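Local atomic coordinates of GGDEF family protein (Caulobacter vibrioides, PDB entry 3U2A), a protein that belongs to the GGDEF family and contains a PdeA-like PAS domain, an antiparallel sheet flanked by helices, a fold widespread in sensory and signalling proteins. Residues Trp29-Leu38 with Leu50-Phe59. Numbering follows the deposited sequence. Where two conformers were deposited one is given.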
loop_
_atom_site.group_PDB
_atom_site.type_symbol
_atom_site.label_atom_id
_atom_site.label_comp_id
_atom_site.label_asym_id
_atom_site.label_seq_id
_atom_site.Cartn_x
_atom_site.Cartn_y
_atom_site.Cartn_z
ATOM N N TRP A 29 0.393 14.501 -2.408
ATOM C CA TRP A 29 0.368 15.846 -1.830
ATOM C C TRP A 29 0.993 16.836 -2.808
ATOM O O TRP A 29 2.138 16.663 -3.261
ATOM C CB TRP A 29 1.057 15.853 -0.446
ATOM C CG TRP A 29 1.423 17.231 0.078
ATOM C CD1 TRP A 29 2.662 17.652 0.501
ATOM C CD2 TRP A 29 0.545 18.351 0.237
ATOM N NE1 TRP A 29 2.604 18.970 0.899
ATOM C CE2 TRP A 29 1.315 19.419 0.748
ATOM C CE3 TRP A 29 -0.821 18.558 -0.009
ATOM C CZ2 TRP A 29 0.763 20.678 1.016
ATOM C CZ3 TRP A 29 -1.368 19.805 0.259
ATOM C CH2 TRP A 29 -0.574 20.851 0.765
ATOM N N GLU A 30 0.219 17.849 -3.176
ATOM C CA GLU A 30 0.677 18.849 -4.146
ATOM C C GLU A 30 0.635 20.233 -3.507
ATOM O O GLU A 30 -0.415 20.898 -3.545
ATOM C CB GLU A 30 -0.227 18.856 -5.383
ATOM C CG GLU A 30 -0.261 17.570 -6.192
ATOM C CD GLU A 30 -1.364 17.581 -7.255
ATOM O OE1 GLU A 30 -2.038 18.630 -7.436
ATOM O OE2 GLU A 30 -1.568 16.534 -7.901
ATOM N N PRO A 31 1.757 20.676 -2.905
ATOM C CA PRO A 31 1.737 21.981 -2.242
ATOM C C PRO A 31 1.430 23.151 -3.183
ATOM O O PRO A 31 0.859 24.138 -2.738
ATOM C CB PRO A 31 3.146 22.111 -1.634
ATOM C CG PRO A 31 3.964 21.043 -2.272
ATOM C CD PRO A 31 3.021 19.957 -2.673
ATOM N N GLU A 32 1.793 23.032 -4.465
ATOM C CA GLU A 32 1.510 24.077 -5.456
ATOM C C GLU A 32 0.024 24.395 -5.575
ATOM O O GLU A 32 -0.346 25.533 -5.855
ATOM C CB GLU A 32 2.020 23.648 -6.826
ATOM C CG GLU A 32 3.498 23.806 -6.987
ATOM C CD GLU A 32 3.878 25.237 -7.322
ATOM O OE1 GLU A 32 3.105 25.925 -8.036
ATOM O OE2 GLU A 32 4.959 25.671 -6.874
ATOM N N THR A 33 -0.811 23.381 -5.368
ATOM C CA THR A 33 -2.262 23.505 -5.559
ATOM C C THR A 33 -3.024 23.372 -4.238
ATOM O O THR A 33 -4.261 23.471 -4.208
ATOM C CB THR A 33 -2.780 22.447 -6.557
ATOM O OG1 THR A 33 -2.492 21.143 -6.052
ATOM C CG2 THR A 33 -2.119 22.602 -7.924
ATOM N N ASP A 34 -2.276 23.173 -3.152
ATOM C CA ASP A 34 -2.836 22.911 -1.812
ATOM C C ASP A 34 -3.846 21.750 -1.812
ATOM O O ASP A 34 -4.895 21.816 -1.152
ATOM C CB ASP A 34 -3.460 24.183 -1.212
ATOM C CG ASP A 34 -3.665 24.072 0.287
ATOM O OD1 ASP A 34 -2.768 23.556 0.976
ATOM O OD2 ASP A 34 -4.730 24.490 0.790
ATOM N N ARG A 35 -3.519 20.706 -2.573
ATOM C CA ARG A 35 -4.391 19.550 -2.744
ATOM C C ARG A 35 -3.724 18.278 -2.230
ATOM O O ARG A 35 -2.660 17.882 -2.735
ATOM C CB ARG A 35 -4.762 19.357 -4.225
ATOM C CG ARG A 35 -5.666 20.432 -4.819
ATOM C CD ARG A 35 -6.061 20.075 -6.256
ATOM N NE ARG A 35 -6.937 21.075 -6.863
ATOM C CZ ARG A 35 -6.633 21.768 -7.955
ATOM N NH1 ARG A 35 -5.480 21.557 -8.570
ATOM N NH2 ARG A 35 -7.485 22.662 -8.437
ATOM N N LEU A 36 -4.348 17.649 -1.231
ATOM C CA LEU A 36 -3.972 16.310 -0.789
ATOM C C LEU A 36 -5.036 15.359 -1.341
ATOM O O LEU A 36 -6.230 15.516 -1.066
ATOM C CB LEU A 36 -3.919 16.215 0.749
ATOM C CG LEU A 36 -3.664 14.795 1.287
ATOM C CD1 LEU A 36 -2.198 14.406 1.111
ATOM C CD2 LEU A 36 -4.089 14.677 2.731
ATOM N N ARG A 37 -4.618 14.383 -2.132
ATOM C CA ARG A 37 -5.553 13.397 -2.675
ATOM C C ARG A 37 -5.387 12.036 -2.016
ATOM O O ARG A 37 -4.262 11.604 -1.749
ATOM C CB ARG A 37 -5.375 13.279 -4.196
ATOM C CG ARG A 37 -5.833 14.520 -4.969
ATOM C CD ARG A 37 -4.928 14.795 -6.170
ATOM N NE ARG A 37 -5.021 13.770 -7.187
ATOM C CZ ARG A 37 -4.044 13.436 -8.029
ATOM N NH1 ARG A 37 -2.848 14.029 -7.983
ATOM N NH2 ARG A 37 -4.257 12.484 -8.913
ATOM N N LEU A 38 -6.517 11.370 -1.761
ATOM C CA LEU A 38 -6.534 10.020 -1.191
ATOM C C LEU A 38 -7.308 9.025 -2.054
ATOM O O LEU A 38 -8.312 9.380 -2.685
ATOM C CB LEU A 38 -7.140 10.044 0.214
ATOM C CG LEU A 38 -6.295 10.678 1.309
ATOM C CD1 LEU A 38 -7.198 11.104 2.466
ATOM C CD2 LEU A 38 -5.227 9.700 1.788
ATOM N N LEU A 50 -11.506 13.583 4.623
ATOM C CA LEU A 50 -10.522 14.191 3.725
ATOM C C LEU A 50 -10.631 13.706 2.290
ATOM O O LEU A 50 -10.179 14.385 1.371
ATOM C CB LEU A 50 -9.100 13.895 4.216
ATOM C CG LEU A 50 -8.731 14.279 5.655
ATOM C CD1 LEU A 50 -7.271 13.941 5.922
ATOM C CD2 LEU A 50 -9.019 15.738 5.924
ATOM N N ALA A 51 -11.184 12.514 2.110
ATOM C CA ALA A 51 -11.231 11.872 0.793
ATOM C C ALA A 51 -12.410 12.391 -0.027
ATOM O O ALA A 51 -13.467 12.677 0.537
ATOM C CB ALA A 51 -11.325 10.373 0.957
ATOM N N PRO A 52 -12.259 12.482 -1.362
ATOM C CA PRO A 52 -11.126 12.095 -2.218
ATOM C C PRO A 52 -9.994 13.136 -2.291
ATOM O O PRO A 52 -8.883 12.818 -2.742
ATOM C CB PRO A 52 -11.788 11.941 -3.587
ATOM C CG PRO A 52 -12.870 12.948 -3.566
ATOM C CD PRO A 52 -13.416 12.914 -2.169
ATOM N N GLU A 53 -10.284 14.365 -1.867
ATOM C CA GLU A 53 -9.319 15.465 -1.929
ATOM C C GLU A 53 -9.626 16.487 -0.859
ATOM O O GLU A 53 -10.791 16.731 -0.561
ATOM C CB GLU A 53 -9.408 16.140 -3.290
ATOM C CG GLU A 53 -8.340 17.161 -3.579
ATOM C CD GLU A 53 -8.492 17.706 -4.970
ATOM O OE1 GLU A 53 -7.605 17.445 -5.804
ATOM O OE2 GLU A 53 -9.517 18.362 -5.235
ATOM N N CYS A 54 -8.579 17.070 -0.281
ATOM C CA CYS A 54 -8.732 18.111 0.738
ATOM C C CYS A 54 -7.596 19.117 0.686
ATOM O O CYS A 54 -6.592 18.898 0.008
ATOM C CB CYS A 54 -8.823 17.505 2.143
ATOM S SG CYS A 54 -7.292 16.786 2.745
ATOM N N SER A 55 -7.770 20.220 1.414
ATOM C CA SER A 55 -6.723 21.208 1.607
ATOM C C SER A 55 -5.775 20.792 2.724
ATOM O O SER A 55 -6.090 19.916 3.548
ATOM C CB SER A 55 -7.355 22.552 1.984
ATOM O OG SER A 55 -8.035 22.447 3.227
ATOM N N SER A 56 -4.622 21.445 2.783
ATOM C CA SER A 56 -3.718 21.224 3.910
ATOM C C SER A 56 -4.363 21.626 5.252
ATOM O O SER A 56 -4.143 20.968 6.274
ATOM C CB SER A 56 -2.381 21.937 3.692
ATOM O OG SER A 56 -2.547 23.339 3.561
ATOM N N ALA A 57 -5.189 22.674 5.244
ATOM C CA ALA A 57 -5.892 23.090 6.462
ATOM C C ALA A 57 -6.847 22.021 6.986
ATOM O O ALA A 57 -6.902 21.787 8.193
ATOM C CB ALA A 57 -6.621 24.399 6.245
ATOM N N ALA A 58 -7.585 21.372 6.082
ATOM C CA ALA A 58 -8.505 20.294 6.442
ATOM C C ALA A 58 -7.743 19.105 7.044
ATOM O O ALA A 58 -8.188 18.490 8.020
ATOM C CB ALA A 58 -9.328 19.860 5.226
ATOM N N PHE A 59 -6.599 18.796 6.442
ATOM C CA PHE A 59 -5.710 17.738 6.894
ATOM C C PHE A 59 -5.239 18.015 8.335
ATOM O O PHE A 59 -5.383 17.156 9.223
ATOM C CB PHE A 59 -4.537 17.629 5.907
ATOM C CG PHE A 59 -3.443 16.669 6.325
ATOM C CD1 PHE A 59 -3.494 15.332 5.949
ATOM C CD2 PHE A 59 -2.343 17.117 7.064
ATOM C CE1 PHE A 59 -2.472 14.444 6.304
ATOM C CE2 PHE A 59 -1.329 16.243 7.428
ATOM C CZ PHE A 59 -1.394 14.904 7.047
HETATM O O HOH W 1 -5.298 25.029 3.350
HETATM O O HOH W 2 -7.924 13.570 0.299
#
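Asp-34 reaches across to the first turn of helix 56-62, and Ser-56 receives it. Starting from CB, CG lies anti to the backbone N (chi1 -163°), which turns the carboxylate toward the helix start and leaves CG 3.5 Å from Ser-56 OG. Its OD1 accepts from Ser-56 OG at 2.6 Å through the syn lone pair, and weakly from Ser-56 N; the same OD1 lies in the plane of the Trp-29 ring, at its edge. The other oxygen, OD2, lies 3.5 Å from Ser-55 CB and accepts a hydrogen bond from a water that in turn accepts from Ala-57 N. OD1 directly and OD2 through water thus meet the first N-H groups of the helix, whose partial positive charge would be expected to favour the carboxylate. Ser-55 is the N-cap itself, its OG accepting from Ala-58 N at 3.1 Å.

Further along the strand, the backbones pair: Leu-36 N donates to Cys-54 O (2.9 Å, N-H...O 175°), Cys-54 N returns a bond to Leu-36 O, and Leu-38 N donates to Pro-52 O just after a cis peptide. Leu-36 CD2 meets Phe-59 CD1 at 3.3 Å, a tight approach, and Cys-54 SG at 3.8 Å. On the other face of the sheet, the extended Glu-53 chain brings OE1 to 3.5 Å from Arg-37 CG. The short strand 53-54 thereby extends the edge of the antiparallel PAS sheet at strand 35-40 and runs on into helix 56-62.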